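Long-range contacts in EF-P arginine 32 rhamnosyl-transferase (Pseudomonas putida KT2440, PDB 5NV8), which belongs to the EarP family of glycosyltransferases and has the two-domain GT-B architecture, with Rossmann-like domains facing a central cleft: residues S202-E207 with A282-D287; M299-Y304 with G336-W341; A43-A48 with L378-V383. One frame throughout, in Å; residues are numbered along the deposited sequence.

Contact 1: residues S202-E207 with A282-D287; sequences SLFAYE and AVRGED. With TRH (2'-deoxy-thymidine-beta-L-rhamnose), chain B.
The guanidinium of Arg-284 lies between two aromatic rings of segment 202-207. It stacks flat on Tyr-206, with centres 4.3 Å apart and planes at 3°. Phe-204 comes over its opposite face, with CZ 3.3 Å from Arg-284 NE, its ring inclined by 33°. Arg-284 CD also makes CH-pi contacts, centred over the Tyr-206 ring and off-centre over Phe-204. TRH methyl C5A covers the other face of Phe-204. Arg-284 CG stands between its backbone N and carbonyl carbon (chi1 71°), and the extended chain beyond it carries the guanidinium to the ligand. There Arg-284 NH2 donates to TRH O3P at 2.8 Å. Tyr-206 OH bonds to O4P of the same phosphate, though the modelled length is doubtfully short. Arg-284 NH1 donates weakly to Ala-205 O, 3.2 Å away, which probably helps fix the group's rotation.

This is the ligand-binding end of a Rossmann-like domain: the ligand lies just beyond parallel strands 199-203 and 280-284. O1P of TRH accepts hydrogen bonds from Glu-286 N at 2.7 Å and Asp-287 N at 3.0 Å. The start of helix 287-295 faces this phosphate, and its dipole probably favours the negative charge.

Further out, the strands are joined by Ala-282 N to Ser-202 O, 2.7 Å, and by Phe-204 N to Ala-282 O, 2.8 Å. His-302 ND1 is hydrogen-bonded to Tyr-206 N, helping hold the backbone that carries the stacked ring.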
loop_
_atom_site.group_PDB
_atom_site.type_symbol
_atom_site.label_atom_id
_atom_site.label_comp_id
_atom_site.label_asym_id
_atom_site.label_seq_id
_atom_site.Cartn_x
_atom_site.Cartn_y
_atom_site.Cartn_z
ATOM N N SER A 202 0.457 10.944 -2.442
ATOM C CA SER A 202 1.147 9.931 -3.227
ATOM C C SER A 202 0.121 9.137 -4.024
ATOM O O SER A 202 -0.951 8.797 -3.514
ATOM C CB SER A 202 1.978 8.986 -2.347
ATOM O OG SER A 202 1.163 8.148 -1.544
ATOM N N LEU A 203 0.443 8.850 -5.281
ATOM C CA LEU A 203 -0.457 8.095 -6.145
ATOM C C LEU A 203 0.322 6.985 -6.830
ATOM O O LEU A 203 1.307 7.247 -7.531
ATOM C CB LEU A 203 -1.140 8.998 -7.178
ATOM C CG LEU A 203 -1.630 8.310 -8.451
ATOM C CD1 LEU A 203 -2.835 7.436 -8.136
ATOM C CD2 LEU A 203 -2.003 9.338 -9.501
ATOM N N PHE A 204 -0.128 5.751 -6.632
ATOM C CA PHE A 204 0.500 4.562 -7.195
ATOM C C PHE A 204 -0.629 3.608 -7.562
ATOM O O PHE A 204 -1.255 3.015 -6.675
ATOM C CB PHE A 204 1.470 3.933 -6.193
ATOM C CG PHE A 204 1.900 2.537 -6.541
ATOM C CD1 PHE A 204 2.693 2.287 -7.651
ATOM C CD2 PHE A 204 1.525 1.472 -5.740
ATOM C CE1 PHE A 204 3.093 0.994 -7.961
ATOM C CE2 PHE A 204 1.921 0.181 -6.041
ATOM C CZ PHE A 204 2.706 -0.060 -7.154
ATOM N N ALA A 205 -0.909 3.478 -8.855
ATOM C CA ALA A 205 -2.070 2.721 -9.307
ATOM C C ALA A 205 -1.803 2.186 -10.710
ATOM O O ALA A 205 -0.699 2.313 -11.247
ATOM C CB ALA A 205 -3.330 3.595 -9.258
ATOM N N TYR A 206 -2.828 1.575 -11.298
ATOM C CA TYR A 206 -2.791 1.123 -12.680
ATOM C C TYR A 206 -3.284 2.257 -13.581
ATOM O O TYR A 206 -3.256 3.429 -13.192
ATOM C CB TYR A 206 -3.624 -0.154 -12.835
ATOM C CG TYR A 206 -3.370 -1.199 -11.772
ATOM C CD1 TYR A 206 -2.318 -2.099 -11.891
ATOM C CD2 TYR A 206 -4.185 -1.287 -10.652
ATOM C CE1 TYR A 206 -2.086 -3.058 -10.921
ATOM C CE2 TYR A 206 -3.960 -2.237 -9.678
ATOM C CZ TYR A 206 -2.912 -3.121 -9.818
ATOM O OH TYR A 206 -2.692 -4.064 -8.843
ATOM N N GLU A 207 -3.736 1.933 -14.788
ATOM C CA GLU A 207 -4.369 2.928 -15.646
ATOM C C GLU A 207 -5.797 3.148 -15.171
ATOM O O GLU A 207 -6.606 2.214 -15.159
ATOM C CB GLU A 207 -4.358 2.497 -17.113
ATOM C CG GLU A 207 -3.002 2.107 -17.672
ATOM C CD GLU A 207 -2.584 0.717 -17.259
ATOM O OE1 GLU A 207 -3.450 -0.182 -17.227
ATOM O OE2 GLU A 207 -1.388 0.518 -16.963
ATOM N N ALA A 282 -2.717 7.095 -2.335
ATOM C CA ALA A 282 -3.462 6.280 -3.287
ATOM C C ALA A 282 -2.607 5.070 -3.650
ATOM O O ALA A 282 -1.586 5.207 -4.330
ATOM C CB ALA A 282 -3.831 7.093 -4.526
ATOM N N VAL A 283 -3.022 3.889 -3.193
ATOM C CA VAL A 283 -2.266 2.661 -3.428
ATOM C C VAL A 283 -3.075 1.711 -4.300
ATOM O O VAL A 283 -4.152 2.065 -4.793
ATOM C CB VAL A 283 -1.871 1.983 -2.103
ATOM C CG1 VAL A 283 -0.649 2.667 -1.499
ATOM C CG2 VAL A 283 -3.042 1.998 -1.131
ATOM N N ARG A 284 -2.570 0.494 -4.482
ATOM C CA ARG A 284 -3.184 -0.470 -5.386
ATOM C C ARG A 284 -2.766 -1.875 -4.969
ATOM O O ARG A 284 -1.984 -2.063 -4.031
ATOM C CB ARG A 284 -2.767 -0.201 -6.832
ATOM C CG ARG A 284 -1.314 -0.551 -7.078
ATOM C CD ARG A 284 -0.971 -0.648 -8.547
ATOM N NE ARG A 284 0.175 -1.526 -8.758
ATOM C CZ ARG A 284 1.005 -1.434 -9.790
ATOM N NH1 ARG A 284 0.816 -0.494 -10.706
ATOM N NH2 ARG A 284 2.024 -2.273 -9.901
ATOM N N GLY A 285 -3.296 -2.861 -5.684
ATOM C CA GLY A 285 -2.777 -4.216 -5.578
ATOM C C GLY A 285 -3.014 -4.825 -4.212
ATOM O O GLY A 285 -4.112 -4.752 -3.651
ATOM N N GLU A 286 -1.960 -5.426 -3.660
ATOM C CA GLU A 286 -2.069 -6.221 -2.441
ATOM C C GLU A 286 -1.279 -5.629 -1.280
ATOM O O GLU A 286 -1.862 -5.348 -0.228
ATOM C CB GLU A 286 -1.609 -7.656 -2.721
ATOM C CG GLU A 286 -1.466 -8.514 -1.479
ATOM C CD GLU A 286 -2.239 -9.812 -1.582
ATOM O OE1 GLU A 286 -2.148 -10.635 -0.648
ATOM O OE2 GLU A 286 -2.938 -10.004 -2.598
ATOM N N ASP A 287 0.033 -5.437 -1.436
ATOM C CA ASP A 287 0.868 -5.075 -0.294
ATOM C C ASP A 287 0.798 -3.582 0.015
ATOM O O ASP A 287 0.634 -3.193 1.178
ATOM C CB ASP A 287 2.313 -5.509 -0.546
ATOM C CG ASP A 287 3.218 -5.227 0.637
ATOM O OD1 ASP A 287 3.043 -5.873 1.696
ATOM O OD2 ASP A 287 4.103 -4.357 0.509
HETATM O O4P TRH B . -0.383 -3.973 -8.387
HETATM P P2 TRH B . 0.616 -4.536 -7.444
HETATM O O3P TRH B . 2.129 -4.381 -7.997
HETATM O O1 TRH B . 0.359 -6.095 -7.127
HETATM C C1 TRH B . -0.750 -6.747 -7.779
HETATM C C2 TRH B . -0.926 -8.179 -7.254
HETATM O O2 TRH B . 0.335 -8.785 -6.969
HETATM C C3 TRH B . -1.616 -9.049 -8.311
HETATM O O3 TRH B . -0.648 -9.490 -9.273
HETATM C C4 TRH B . -2.675 -8.231 -9.020
HETATM O O4 TRH B . -3.609 -7.726 -8.048
HETATM O OPP TRH B . 0.587 -3.738 -6.038
HETATM P P TRH B . 1.282 -4.380 -4.748
HETATM O O1P TRH B . 0.675 -5.665 -4.320
HETATM O O2P TRH B . 1.220 -3.276 -3.572
HETATM O "O5'" TRH B . 2.852 -4.522 -5.074
HETATM C "C5'" TRH B . 3.691 -3.370 -5.041
HETATM C "C4'" TRH B . 4.982 -3.741 -4.331
HETATM O "O4'" TRH B . 5.985 -2.787 -4.777
HETATM C "C3'" TRH B . 4.822 -3.467 -2.849
HETATM O "O3'" TRH B . 5.925 -4.042 -2.137
HETATM C "C2'" TRH B . 4.981 -1.964 -2.872
HETATM C "C1'" TRH B . 6.301 -2.001 -3.602
HETATM N N11 TRH B . 6.829 -0.674 -3.988
HETATM C C21 TRH B . 8.094 -0.375 -3.669
HETATM O O21 TRH B . 8.789 -1.186 -3.059
HETATM N N31 TRH B . 8.636 0.857 -4.022
HETATM C C41 TRH B . 7.876 1.794 -4.713
HETATM O O41 TRH B . 8.378 2.876 -5.011
HETATM C C51 TRH B . 6.565 1.488 -5.049
HETATM C C5A TRH B . 5.797 2.417 -5.740
HETATM C C61 TRH B . 6.034 0.251 -4.692
HETATM O O HOH W 1 1.215 5.596 -3.135
#

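Contact 2: residues M299-Y304 with G336-W341; sequences MLWHIY and GLWRAW
Helix 328-343 packs on strand 299-302, an edge strand of the Rossmann-like sheet within this chain, and Leu-300 is held between Trp-338 and Trp-341. With CG anti to the backbone nitrogen (chi1 -174°), the branch point of Leu-300 reaches the helix, and chi2 (49°) turns one methyl to each indole. CD1 makes a CH-pi contact over the five-membered ring of Trp-338, 3.6 Å from the centroid. CD2 does so over that of Trp-341, 3.8 Å from its centroid.

The Trp-338 indole lies across the strand. Its CZ3 meets Trp-301 CB at 3.4 Å, and Trp-301 N lies over the same indole face as the leucine methyl. The helix thus covers the edge of an alpha/beta domain with aromatic side chains. Trp-301 turns its ring elsewhere, stacking on Phe-289 and bonding through NE1 to Gly-285 O.

At the far end His-302 CB touches Trp-341 NE1 at 3.5 Å. The two rings meet obliquely, with planes at 53°. Trp-341 NE1 is buried here and has no partner in the model. Trp-301 O sits at the edge of the Trp-341 indole, 3.4 Å from CD1. The same carbonyl accepts a bond from Asn-342 ND2.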
loop_
_atom_site.group_PDB
_atom_site.type_symbol
_atom_site.label_atom_id
_atom_site.label_comp_id
_atom_site.label_asym_id
_atom_site.label_seq_id
_atom_site.Cartn_x
_atom_site.Cartn_y
_atom_site.Cartn_z
ATOM N N MET A 299 -6.606 7.330 2.658
ATOM C CA MET A 299 -6.038 6.541 1.576
ATOM C C MET A 299 -7.085 6.259 0.505
ATOM O O MET A 299 -8.272 6.555 0.660
ATOM C CB MET A 299 -5.465 5.216 2.093
ATOM C CG MET A 299 -6.348 4.532 3.121
ATOM S SD MET A 299 -5.524 3.141 3.907
ATOM C CE MET A 299 -5.233 2.107 2.480
ATOM N N LEU A 300 -6.617 5.663 -0.589
ATOM C CA LEU A 300 -7.466 5.253 -1.698
ATOM C C LEU A 300 -6.887 3.981 -2.303
ATOM O O LEU A 300 -5.666 3.817 -2.361
ATOM C CB LEU A 300 -7.565 6.354 -2.758
ATOM C CG LEU A 300 -8.540 6.122 -3.912
ATOM C CD1 LEU A 300 -9.905 5.695 -3.392
ATOM C CD2 LEU A 300 -8.654 7.383 -4.766
ATOM N N TRP A 301 -7.770 3.092 -2.756
ATOM C CA TRP A 301 -7.392 1.777 -3.253
ATOM C C TRP A 301 -7.822 1.624 -4.704
ATOM O O TRP A 301 -8.906 2.071 -5.092
ATOM C CB TRP A 301 -8.027 0.675 -2.400
ATOM C CG TRP A 301 -7.558 -0.720 -2.701
ATOM C CD1 TRP A 301 -6.360 -1.093 -3.244
ATOM C CD2 TRP A 301 -8.280 -1.933 -2.456
ATOM N NE1 TRP A 301 -6.297 -2.462 -3.359
ATOM C CE2 TRP A 301 -7.462 -3.000 -2.882
ATOM C CE3 TRP A 301 -9.541 -2.219 -1.923
ATOM C CZ2 TRP A 301 -7.865 -4.330 -2.789
ATOM C CZ3 TRP A 301 -9.939 -3.540 -1.831
ATOM C CH2 TRP A 301 -9.103 -4.580 -2.263
ATOM N N HIS A 302 -6.966 0.991 -5.501
ATOM C CA HIS A 302 -7.249 0.703 -6.906
ATOM C C HIS A 302 -7.009 -0.788 -7.126
ATOM O O HIS A 302 -5.859 -1.230 -7.213
ATOM C CB HIS A 302 -6.380 1.553 -7.827
ATOM C CG HIS A 302 -6.797 1.506 -9.263
ATOM N ND1 HIS A 302 -5.907 1.673 -10.302
ATOM C CD2 HIS A 302 -8.008 1.308 -9.833
ATOM C CE1 HIS A 302 -6.553 1.584 -11.451
ATOM N NE2 HIS A 302 -7.830 1.364 -11.194
ATOM N N ILE A 303 -8.088 -1.560 -7.218
ATOM C CA ILE A 303 -7.995 -3.015 -7.298
ATOM C C ILE A 303 -7.957 -3.430 -8.766
ATOM O O ILE A 303 -8.945 -3.278 -9.490
ATOM C CB ILE A 303 -9.149 -3.697 -6.549
ATOM C CG1 ILE A 303 -9.206 -5.187 -6.888
ATOM C CG2 ILE A 303 -10.483 -3.009 -6.839
ATOM C CD1 ILE A 303 -8.012 -5.971 -6.383
ATOM N N TYR A 304 -6.796 -3.939 -9.197
ATOM C CA TYR A 304 -6.543 -4.597 -10.482
ATOM C C TYR A 304 -7.533 -4.268 -11.594
ATOM O O TYR A 304 -8.195 -5.166 -12.124
ATOM C CB TYR A 304 -6.510 -6.115 -10.277
ATOM N N GLY A 336 -18.476 7.188 -2.184
ATOM C CA GLY A 336 -18.378 7.842 -3.475
ATOM C C GLY A 336 -16.948 8.047 -3.934
ATOM O O GLY A 336 -16.680 8.081 -5.137
ATOM N N LEU A 337 -16.016 8.177 -2.989
ATOM C CA LEU A 337 -14.614 8.366 -3.345
ATOM C C LEU A 337 -14.005 7.082 -3.889
ATOM O O LEU A 337 -13.349 7.086 -4.935
ATOM C CB LEU A 337 -13.818 8.855 -2.131
ATOM C CG LEU A 337 -12.377 9.304 -2.411
ATOM C CD1 LEU A 337 -12.273 10.196 -3.651
ATOM C CD2 LEU A 337 -11.753 9.972 -1.189
ATOM N N TRP A 338 -14.204 5.972 -3.183
ATOM C CA TRP A 338 -13.529 4.728 -3.531
ATOM C C TRP A 338 -14.190 4.036 -4.718
ATOM O O TRP A 338 -13.499 3.446 -5.557
ATOM C CB TRP A 338 -13.492 3.808 -2.311
ATOM C CG TRP A 338 -12.462 4.206 -1.302
ATOM C CD1 TRP A 338 -12.235 5.459 -0.811
ATOM C CD2 TRP A 338 -11.524 3.343 -0.652
ATOM N NE1 TRP A 338 -11.205 5.429 0.102
ATOM C CE2 TRP A 338 -10.755 4.140 0.219
ATOM C CE3 TRP A 338 -11.259 1.973 -0.724
ATOM C CZ2 TRP A 338 -9.738 3.613 1.012
ATOM C CZ3 TRP A 338 -10.251 1.453 0.062
ATOM C CH2 TRP A 338 -9.501 2.271 0.919
ATOM N N ARG A 339 -15.522 4.087 -4.805
ATOM C CA ARG A 339 -16.205 3.494 -5.951
ATOM C C ARG A 339 -15.858 4.234 -7.237
ATOM O O ARG A 339 -15.701 3.611 -8.293
ATOM C CB ARG A 339 -17.715 3.500 -5.725
ATOM C CG ARG A 339 -18.195 2.505 -4.683
ATOM C CD ARG A 339 -19.650 2.754 -4.319
ATOM N NE ARG A 339 -20.185 1.705 -3.458
ATOM C CZ ARG A 339 -21.371 1.762 -2.861
ATOM N NH1 ARG A 339 -22.151 2.822 -3.033
ATOM N NH2 ARG A 339 -21.778 0.759 -2.094
ATOM N N ALA A 340 -15.725 5.561 -7.163
ATOM C CA ALA A 340 -15.435 6.354 -8.354
ATOM C C ALA A 340 -14.077 5.997 -8.948
ATOM O O ALA A 340 -13.933 5.902 -10.173
ATOM C CB ALA A 340 -15.500 7.840 -8.014
ATOM N N TRP A 341 -13.070 5.798 -8.096
ATOM C CA TRP A 341 -11.732 5.430 -8.543
ATOM C C TRP A 341 -11.679 4.037 -9.155
ATOM O O TRP A 341 -10.683 3.702 -9.807
ATOM C CB TRP A 341 -10.759 5.528 -7.362
ATOM C CG TRP A 341 -9.297 5.543 -7.723
ATOM C CD1 TRP A 341 -8.331 4.699 -7.249
ATOM C CD2 TRP A 341 -8.632 6.452 -8.612
ATOM N NE1 TRP A 341 -7.111 5.023 -7.791
ATOM C CE2 TRP A 341 -7.267 6.093 -8.631
ATOM C CE3 TRP A 341 -9.057 7.529 -9.396
ATOM C CZ2 TRP A 341 -6.327 6.773 -9.405
ATOM C CZ3 TRP A 341 -8.122 8.204 -10.163
ATOM C CH2 TRP A 341 -6.773 7.823 -10.163
#

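Contact 3: residues A43-A48 with L378-V383; sequences AEHGLA and LATALV
The apolar part of the contact is Val-383 lying over one face of the His-45 imidazole. Its methyl CG2 makes a CH-pi contact, 3.8 Å from the ring centroid and offset to the rim. With CG anti to the carbonyl carbon (chi1 -63°), the His-45 side chain reaches the helix and lies alongside Val-383, the two running in opposite directions. Leu-47 CD1 touches the same methyl, Val-383 CG2, at 3.9 Å.

These residues join the first domain to the end of the chain. Segment 43-48 spans the loop between helix 30-43 and strand 48-51, and segment 378-383 begins the last helix. A C-terminal helix that returns to the N-terminal domain is a feature of the GT-B fold. Here Ala-379 and Leu-382 also pack on helix 30-43.

The polar part runs through water 2, which lies in the plane of the imidazole. The water is 2.9 Å from His-45 NE2 and donates to Glu-44 OE1 at 3.0 Å. It reaches Thr-380 OG1 by a weak bond of 3.3 Å. Thr-380 OG1 also lies at the ring edge, and its main partner is Asp-377. The other carboxylate oxygen, Glu-44 OE2, accepts from Gly-167 N.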
loop_
_atom_site.group_PDB
_atom_site.type_symbol
_atom_site.label_atom_id
_atom_site.label_comp_id
_atom_site.label_asym_id
_atom_site.label_seq_id
_atom_site.Cartn_x
_atom_site.Cartn_y
_atom_site.Cartn_z
ATOM N N ALA A 43 13.828 -12.389 10.727
ATOM C CA ALA A 43 14.175 -11.367 11.709
ATOM C C ALA A 43 13.425 -11.563 13.018
ATOM O O ALA A 43 14.015 -11.446 14.098
ATOM C CB ALA A 43 13.895 -9.979 11.133
ATOM N N GLU A 44 12.127 -11.857 12.951
ATOM C CA GLU A 44 11.307 -11.945 14.150
ATOM C C GLU A 44 11.114 -13.371 14.649
ATOM O O GLU A 44 10.658 -13.554 15.782
ATOM C CB GLU A 44 9.938 -11.298 13.899
ATOM C CG GLU A 44 10.019 -9.832 13.489
ATOM C CD GLU A 44 8.661 -9.159 13.448
ATOM O OE1 GLU A 44 7.748 -9.620 14.157
ATOM O OE2 GLU A 44 8.508 -8.167 12.709
ATOM N N HIS A 45 11.457 -14.379 13.847
ATOM C CA HIS A 45 11.248 -15.764 14.241
ATOM C C HIS A 45 12.487 -16.635 14.089
ATOM O O HIS A 45 12.411 -17.838 14.364
ATOM C CB HIS A 45 10.080 -16.370 13.443
ATOM C CG HIS A 45 8.767 -15.699 13.706
ATOM N ND1 HIS A 45 7.861 -16.170 14.631
ATOM C CD2 HIS A 45 8.220 -14.575 13.184
ATOM C CE1 HIS A 45 6.807 -15.375 14.658
ATOM N NE2 HIS A 45 6.999 -14.400 13.787
ATOM N N GLY A 46 13.617 -16.069 13.669
ATOM C CA GLY A 46 14.872 -16.803 13.630
ATOM C C GLY A 46 14.856 -18.040 12.765
ATOM O O GLY A 46 15.502 -19.036 13.109
ATOM N N LEU A 47 14.133 -18.012 11.652
ATOM C CA LEU A 47 14.013 -19.166 10.776
ATOM C C LEU A 47 14.990 -19.059 9.614
ATOM O O LEU A 47 15.367 -17.964 9.190
ATOM C CB LEU A 47 12.586 -19.301 10.239
ATOM C CG LEU A 47 11.502 -19.674 11.250
ATOM C CD1 LEU A 47 10.127 -19.316 10.703
ATOM C CD2 LEU A 47 11.579 -21.152 11.595
ATOM N N ALA A 48 15.397 -20.216 9.100
ATOM C CA ALA A 48 16.247 -20.287 7.914
ATOM C C ALA A 48 15.330 -20.428 6.709
ATOM O O ALA A 48 14.828 -21.516 6.420
ATOM C CB ALA A 48 17.229 -21.449 8.014
ATOM N N LEU A 378 0.506 -11.813 10.288
ATOM C CA LEU A 378 0.451 -13.026 9.482
ATOM C C LEU A 378 1.652 -13.931 9.742
ATOM O O LEU A 378 1.504 -15.157 9.809
ATOM C CB LEU A 378 0.366 -12.666 8.000
ATOM C CG LEU A 378 0.102 -13.847 7.068
ATOM C CD1 LEU A 378 -1.347 -14.315 7.197
ATOM C CD2 LEU A 378 0.440 -13.480 5.636
ATOM N N ALA A 379 2.847 -13.348 9.880
ATOM C CA ALA A 379 4.036 -14.161 10.127
ATOM C C ALA A 379 3.903 -14.951 11.424
ATOM O O ALA A 379 4.254 -16.136 11.477
ATOM C CB ALA A 379 5.284 -13.278 10.156
ATOM N N THR A 380 3.389 -14.312 12.479
ATOM C CA THR A 380 3.108 -15.039 13.712
ATOM C C THR A 380 2.017 -16.081 13.492
ATOM O O THR A 380 2.082 -17.188 14.043
ATOM C CB THR A 380 2.702 -14.060 14.816
ATOM O OG1 THR A 380 3.757 -13.111 15.026
ATOM C CG2 THR A 380 2.415 -14.798 16.121
ATOM N N ALA A 381 1.012 -15.749 12.675
ATOM C CA ALA A 381 -0.061 -16.698 12.396
ATOM C C ALA A 381 0.449 -17.916 11.637
ATOM O O ALA A 381 -0.104 -19.012 11.779
ATOM C CB ALA A 381 -1.182 -16.014 11.613
ATOM N N LEU A 382 1.502 -17.753 10.839
ATOM C CA LEU A 382 2.073 -18.899 10.144
ATOM C C LEU A 382 2.977 -19.726 11.050
ATOM O O LEU A 382 3.109 -20.936 10.842
ATOM C CB LEU A 382 2.844 -18.430 8.910
ATOM C CG LEU A 382 2.007 -17.764 7.816
ATOM C CD1 LEU A 382 2.884 -17.308 6.662
ATOM C CD2 LEU A 382 0.925 -18.711 7.320
ATOM N N VAL A 383 3.583 -19.107 12.063
ATOM C CA VAL A 383 4.561 -19.811 12.889
ATOM C C VAL A 383 3.875 -20.588 14.009
ATOM O O VAL A 383 4.143 -21.779 14.207
ATOM C CB VAL A 383 5.604 -18.820 13.440
ATOM C CG1 VAL A 383 6.231 -19.356 14.715
ATOM C CG2 VAL A 383 6.673 -18.547 12.393
HETATM O O HOH W 2 6.022 -11.740 13.021
#

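Contacts 1 and 2 are buried and share a sheet, in which strands 280-284 and 299-302 are neighbours. Val-283 N lies 2.8 Å from Leu-300 O, probably as a hydrogen bond. Contact 3 is at the surface, its centre about 27 and 32 Å from those of contacts 1 and 2. It lies across the chain's centre from contact 2 and joins segments 330 residues apart, with both other contacts between them in sequence. Contact 1 joins strands by backbone bonds and sets charge and aromatic rings around a phosphate. Contact 2 is mainly leucine and tryptophan packing beside that site, though Tyr-304 also touches the ligand. Contact 3 is smaller and uses one water for its polar link.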